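Local coordinates for protein ANGPTL4 C-terminal chain (PDB 6U0A) that mediates inactivation of lipoprotein lipase and so helps regulate triglyceride clearance from blood, this chain being its C-terminal fibrinogen-like domain, at residues Q44-G49 / G177-S182; W40-R45 / G69-G74. One frame throughout, in Å; residues are numbered along the deposited sequence.

Interaction 1 (Q44-G49 / G177-S182)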
loop_
_atom_site.group_PDB
_atom_site.type_symbol
_atom_site.label_atom_id
_atom_site.label_comp_id
_atom_site.label_asym_id
_atom_site.label_seq_id
_atom_site.Cartn_x
_atom_site.Cartn_y
_atom_site.Cartn_z
ATOM N N GLN A 44 0.455 5.516 2.229
ATOM C CA GLN A 44 0.853 4.716 3.379
ATOM C C GLN A 44 2.219 5.200 3.831
ATOM O O GLN A 44 3.085 5.481 2.997
ATOM C CB GLN A 44 0.905 3.219 3.045
ATOM C CG GLN A 44 1.064 2.298 4.259
ATOM C CD GLN A 44 2.494 1.793 4.446
ATOM O OE1 GLN A 44 3.455 2.451 4.054
ATOM N NE2 GLN A 44 2.632 0.614 5.044
ATOM N N ARG A 45 2.406 5.287 5.147
ATOM C CA ARG A 45 3.670 5.736 5.714
ATOM C C ARG A 45 3.870 5.077 7.070
ATOM O O ARG A 45 2.983 5.137 7.928
ATOM C CB ARG A 45 3.694 7.264 5.853
ATOM C CG ARG A 45 5.066 7.853 6.165
ATOM C CD ARG A 45 4.917 9.167 6.905
ATOM N NE ARG A 45 4.959 10.306 6.001
ATOM C CZ ARG A 45 4.339 11.457 6.230
ATOM N NH1 ARG A 45 3.618 11.619 7.336
ATOM N NH2 ARG A 45 4.437 12.442 5.347
ATOM N N ARG A 46 4.998 4.407 7.256
ATOM C CA ARG A 46 5.343 3.811 8.571
ATOM C C ARG A 46 6.839 3.938 8.880
ATOM O O ARG A 46 7.619 3.746 7.962
ATOM C CB ARG A 46 5.096 2.305 8.628
ATOM C CG ARG A 46 3.994 1.769 7.737
ATOM C CD ARG A 46 2.957 0.931 8.419
ATOM N NE ARG A 46 3.095 0.486 9.788
ATOM C CZ ARG A 46 2.953 -0.770 10.153
ATOM N NH1 ARG A 46 2.736 -1.697 9.249
ATOM N NH2 ARG A 46 3.041 -1.113 11.415
ATOM N N HIS A 47 7.197 4.223 10.139
ATOM C CA HIS A 47 8.633 4.384 10.490
ATOM C C HIS A 47 8.859 3.968 11.951
ATOM O O HIS A 47 9.960 3.454 12.231
ATOM C CB HIS A 47 9.141 5.760 10.036
ATOM C CG HIS A 47 8.235 6.887 10.405
ATOM N ND1 HIS A 47 7.522 7.600 9.460
ATOM C CD2 HIS A 47 7.923 7.426 11.603
ATOM C CE1 HIS A 47 6.809 8.530 10.062
ATOM N NE2 HIS A 47 7.038 8.444 11.377
ATOM N N ASP A 48 7.888 4.167 12.853
ATOM C CA ASP A 48 8.194 3.964 14.266
ATOM C C ASP A 48 7.228 3.040 14.984
ATOM O O ASP A 48 7.436 2.809 16.178
ATOM C CB ASP A 48 8.325 5.298 14.967
ATOM C CG ASP A 48 7.019 6.085 14.989
ATOM O OD1 ASP A 48 5.967 5.560 14.575
ATOM O OD2 ASP A 48 7.051 7.251 15.432
ATOM N N GLY A 49 6.184 2.521 14.341
ATOM C CA GLY A 49 5.267 1.634 15.028
ATOM C C GLY A 49 4.385 2.305 16.053
ATOM O O GLY A 49 3.851 1.627 16.933
ATOM N N GLY A 177 1.944 -4.936 8.239
ATOM C CA GLY A 177 2.043 -5.871 9.334
ATOM C C GLY A 177 2.416 -5.196 10.645
ATOM O O GLY A 177 2.382 -3.975 10.804
ATOM N N GLN A 178 2.788 -6.035 11.605
ATOM C CA GLN A 178 3.165 -5.570 12.933
ATOM C C GLN A 178 4.565 -4.974 12.909
ATOM O O GLN A 178 5.487 -5.566 12.341
ATOM C CB GLN A 178 3.099 -6.734 13.922
ATOM C CG GLN A 178 2.931 -6.344 15.376
ATOM C CD GLN A 178 2.532 -7.530 16.241
ATOM O OE1 GLN A 178 1.826 -8.436 15.788
ATOM N NE2 GLN A 178 2.990 -7.534 17.487
ATOM N N TYR A 179 4.730 -3.813 13.537
ATOM C CA TYR A 179 6.036 -3.171 13.595
ATOM C C TYR A 179 6.905 -3.830 14.662
ATOM O O TYR A 179 6.468 -4.020 15.801
ATOM C CB TYR A 179 5.898 -1.677 13.889
ATOM C CG TYR A 179 7.156 -0.896 13.565
ATOM C CD1 TYR A 179 8.182 -0.769 14.497
ATOM C CD2 TYR A 179 7.326 -0.301 12.321
ATOM C CE1 TYR A 179 9.337 -0.069 14.196
ATOM C CE2 TYR A 179 8.476 0.398 12.013
ATOM C CZ TYR A 179 9.475 0.512 12.952
ATOM O OH TYR A 179 10.617 1.211 12.644
ATOM N N PHE A 180 8.137 -4.179 14.278
ATOM C CA PHE A 180 9.095 -4.830 15.211
ATOM C C PHE A 180 10.427 -4.072 15.185
ATOM O O PHE A 180 10.789 -3.524 14.125
ATOM C CB PHE A 180 9.271 -6.308 14.854
ATOM C CG PHE A 180 8.054 -7.162 15.106
ATOM C CD1 PHE A 180 7.385 -7.105 16.319
ATOM C CD2 PHE A 180 7.572 -8.019 14.130
ATOM C CE1 PHE A 180 6.265 -7.888 16.550
ATOM C CE2 PHE A 180 6.453 -8.802 14.362
ATOM C CZ PHE A 180 5.801 -8.736 15.571
ATOM N N ARG A 181 11.114 -4.001 16.319
ATOM C CA ARG A 181 12.435 -3.342 16.347
ATOM C C ARG A 181 13.524 -4.413 16.246
ATOM O O ARG A 181 14.552 -4.121 15.642
ATOM C CB ARG A 181 12.642 -2.525 17.626
ATOM C CG ARG A 181 11.746 -1.307 17.770
ATOM C CD ARG A 181 11.980 -0.468 19.015
ATOM N NE ARG A 181 11.071 0.665 19.186
ATOM C CZ ARG A 181 11.023 1.460 20.252
ATOM N NH1 ARG A 181 11.827 1.264 21.280
ATOM N NH2 ARG A 181 10.159 2.452 20.296
ATOM N N SER A 182 13.275 -5.619 16.770
ATOM C CA SER A 182 14.316 -6.680 16.797
ATOM C C SER A 182 13.687 -8.057 16.560
ATOM O O SER A 182 12.596 -8.120 15.958
ATOM C CB SER A 182 15.088 -6.644 18.091
ATOM O OG SER A 182 16.394 -7.172 17.915
#
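Gly177 opens the contact by offering its carbonyl to Arg46, whose guanidinium grips the oxygen end-on with two nitrogens. The evidence is a pair of hydrogen bonds to one acceptor, Arg46 NH1 to Gly177 O at 2.8 Å and Arg46 NH2 to Gly177 O at 3.0 Å. The shared oxygen lies only 4° out of the guanidinium plane. Bends at chi2 and chi3 turn the arginine chain to deliver both nitrogens there; NH1 also bonds Leu175 O. Past Gln178, Tyr179 reaches across to the turn that follows strand 38-46. With CG anti to the backbone N (chi1 -163°), its ring turns one face to the backbone of this turn, with Gly49 N and Asp48 C over its centre. Gly49, at positive phi, brings its CA to 3.5 Å from Tyr179 CG. The phenol OH bonds Gln207 O. In this fibrinogen-like domain the contact joins the end of strand 38-46 to the loop between strand 173-174 and helix 187-190, with Ile194 packed against both Arg46 and Tyr179 and strand 208-215 flanking Arg46 through Thr209.

Interaction 2 (W40-R45 / G69-G74)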
loop_
_atom_site.group_PDB
_atom_site.type_symbol
_atom_site.label_atom_id
_atom_site.label_comp_id
_atom_site.label_asym_id
_atom_site.label_seq_id
_atom_site.Cartn_x
_atom_site.Cartn_y
_atom_site.Cartn_z
ATOM N N TRP A 40 3.183 13.244 -6.132
ATOM C CA TRP A 40 2.761 11.922 -5.688
ATOM C C TRP A 40 1.918 12.048 -4.428
ATOM O O TRP A 40 2.243 12.827 -3.523
ATOM C CB TRP A 40 3.959 11.021 -5.398
ATOM C CG TRP A 40 4.817 10.751 -6.587
ATOM C CD1 TRP A 40 5.722 11.605 -7.154
ATOM C CD2 TRP A 40 4.866 9.544 -7.358
ATOM N NE1 TRP A 40 6.329 11.004 -8.228
ATOM C CE2 TRP A 40 5.823 9.740 -8.377
ATOM C CE3 TRP A 40 4.196 8.317 -7.286
ATOM C CZ2 TRP A 40 6.128 8.753 -9.318
ATOM C CZ3 TRP A 40 4.500 7.340 -8.219
ATOM C CH2 TRP A 40 5.457 7.563 -9.223
ATOM N N THR A 41 0.840 11.272 -4.371
ATOM C CA THR A 41 0.006 11.197 -3.181
ATOM C C THR A 41 0.504 10.052 -2.309
ATOM O O THR A 41 0.535 8.899 -2.753
ATOM C CB THR A 41 -1.458 10.984 -3.560
ATOM O OG1 THR A 41 -1.858 11.985 -4.506
ATOM C CG2 THR A 41 -2.340 11.075 -2.326
ATOM N N VAL A 42 0.892 10.365 -1.077
ATOM C CA VAL A 42 1.309 9.336 -0.130
ATOM C C VAL A 42 0.059 8.636 0.392
ATOM O O VAL A 42 -0.844 9.282 0.935
ATOM C CB VAL A 42 2.130 9.937 1.019
ATOM C CG1 VAL A 42 2.616 8.847 1.959
ATOM C CG2 VAL A 42 3.302 10.755 0.483
ATOM N N ILE A 43 -0.006 7.318 0.216
ATOM C CA ILE A 43 -1.153 6.544 0.684
ATOM C C ILE A 43 -0.823 5.677 1.890
ATOM O O ILE A 43 -1.752 5.154 2.531
ATOM C CB ILE A 43 -1.757 5.680 -0.447
ATOM C CG1 ILE A 43 -0.877 4.461 -0.733
ATOM C CG2 ILE A 43 -1.929 6.502 -1.732
ATOM C CD1 ILE A 43 -1.438 3.553 -1.836
ATOM N N GLN A 44 0.455 5.516 2.229
ATOM C CA GLN A 44 0.853 4.716 3.379
ATOM C C GLN A 44 2.219 5.200 3.831
ATOM O O GLN A 44 3.085 5.481 2.997
ATOM C CB GLN A 44 0.905 3.219 3.045
ATOM C CG GLN A 44 1.064 2.298 4.259
ATOM C CD GLN A 44 2.494 1.793 4.446
ATOM O OE1 GLN A 44 3.455 2.451 4.054
ATOM N NE2 GLN A 44 2.632 0.614 5.044
ATOM N N ARG A 45 2.406 5.287 5.147
ATOM C CA ARG A 45 3.670 5.736 5.714
ATOM C C ARG A 45 3.870 5.077 7.070
ATOM O O ARG A 45 2.983 5.137 7.928
ATOM C CB ARG A 45 3.694 7.264 5.853
ATOM C CG ARG A 45 5.066 7.853 6.165
ATOM C CD ARG A 45 4.917 9.167 6.905
ATOM N NE ARG A 45 4.959 10.306 6.001
ATOM C CZ ARG A 45 4.339 11.457 6.230
ATOM N NH1 ARG A 45 3.618 11.619 7.336
ATOM N NH2 ARG A 45 4.437 12.442 5.347
ATOM N N GLY A 69 2.255 11.653 10.954
ATOM C CA GLY A 69 3.069 10.523 11.362
ATOM C C GLY A 69 2.812 9.303 10.499
ATOM O O GLY A 69 2.806 9.403 9.268
ATOM N N GLU A 70 2.597 8.150 11.128
ATOM C CA GLU A 70 2.248 6.929 10.412
ATOM C C GLU A 70 0.771 6.946 10.047
ATOM O O GLU A 70 -0.065 7.366 10.855
ATOM C CB GLU A 70 2.547 5.702 11.276
ATOM C CG GLU A 70 4.014 5.517 11.641
ATOM C CD GLU A 70 4.272 4.177 12.303
ATOM O OE1 GLU A 70 3.412 3.721 13.082
ATOM O OE2 GLU A 70 5.323 3.567 12.034
ATOM N N PHE A 71 0.439 6.480 8.838
ATOM C CA PHE A 71 -0.968 6.462 8.448
ATOM C C PHE A 71 -1.219 5.515 7.280
ATOM O O PHE A 71 -0.301 5.076 6.579
ATOM C CB PHE A 71 -1.468 7.869 8.091
ATOM C CG PHE A 71 -0.796 8.475 6.876
ATOM C CD1 PHE A 71 -1.226 8.155 5.591
ATOM C CD2 PHE A 71 0.242 9.383 7.024
ATOM C CE1 PHE A 71 -0.614 8.714 4.476
ATOM C CE2 PHE A 71 0.856 9.957 5.912
ATOM C CZ PHE A 71 0.429 9.621 4.640
ATOM N N TRP A 72 -2.505 5.226 7.087
ATOM C CA TRP A 72 -3.065 4.593 5.899
ATOM C C TRP A 72 -4.111 5.555 5.358
ATOM O O TRP A 72 -5.048 5.909 6.077
ATOM C CB TRP A 72 -3.701 3.245 6.251
ATOM C CG TRP A 72 -4.388 2.546 5.115
ATOM C CD1 TRP A 72 -5.737 2.424 4.917
ATOM C CD2 TRP A 72 -3.758 1.840 4.037
ATOM N NE1 TRP A 72 -5.982 1.700 3.774
ATOM C CE2 TRP A 72 -4.785 1.330 3.215
ATOM C CE3 TRP A 72 -2.426 1.602 3.682
ATOM C CZ2 TRP A 72 -4.521 0.588 2.061
ATOM C CZ3 TRP A 72 -2.163 0.866 2.532
ATOM C CH2 TRP A 72 -3.205 0.368 1.737
ATOM N N LEU A 73 -3.936 6.009 4.114
ATOM C CA LEU A 73 -4.826 7.044 3.589
ATOM C C LEU A 73 -6.266 6.552 3.507
ATOM O O LEU A 73 -7.198 7.283 3.867
ATOM C CB LEU A 73 -4.350 7.521 2.213
ATOM C CG LEU A 73 -5.307 8.496 1.516
ATOM C CD1 LEU A 73 -5.527 9.747 2.384
ATOM C CD2 LEU A 73 -4.810 8.886 0.126
ATOM N N GLY A 74 -6.473 5.326 3.037
ATOM C CA GLY A 74 -7.843 4.816 2.936
ATOM C C GLY A 74 -8.135 4.430 1.490
ATOM O O GLY A 74 -7.927 5.204 0.561
HETATM O O HOH W 1 -4.172 3.950 1.558
#
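Backbone pairing between Arg45 and Phe71 places the short strand 71-72 antiparallel to strand 38-46, which carries a classic beta bulge in its pairing with strand 208-215, Ile43 and Gln44 both facing Met211. Arg45 and Phe71 form the hydrogen-bonded pair, N to O in each direction (Arg45 N to Phe71 O 3.1 Å, Phe71 N to Arg45 O 3.0 Å), and Gln44 with Trp72 the non-hydrogen-bonded pair. Leu73 N adds a nearly straight bond (173°) to Ile43 O, approaching from above the carbonyl plane. The Phe71 and Arg45 side chains share one face of the sheet. Phe71 CG stands between its backbone N and carbonyl carbon (chi1 64°), which swings the ring back over strand 38-46; Arg45 CB makes a CH-pi contact with the ring face, and Val42 CG1 meets Phe71 CZ at 3.5 Å. The guanidinium stands steeply to the ring, which presents CE2 to one guanidinium face, while Arg45 NH1 bonds Gly69 O in the carbonyl plane. On the other face, Gln44 CG abuts the Trp72 indole edge at CE3, 3.6 Å away. A water over the centre of one indole face donates to Ile43 O at 2.9 Å and accepts from Gly74 N.

Both contacts start from strand 38-46 and share Gln44 and Arg45, with centres about 13 Å apart. Glu70 of interaction 2 bridges them: its OE2 lies 2.7 Å from His47 N and 2.7 Å from Gly49 N, and it also accepts from Asp48 N. One carboxylate oxygen thus gathers three consecutive backbone amides of the turn that also packs on Tyr179 in interaction 1, while OE1 reaches Val51 N. Gln44, paired with Trp72 in interaction 2, also connects the two regions: its amide bonds Asn176, just before segment 177-182, and Thr209. Strand 38-46 therefore carries strand 71-72 within the main sheet and, through its end, the 177-182 loop.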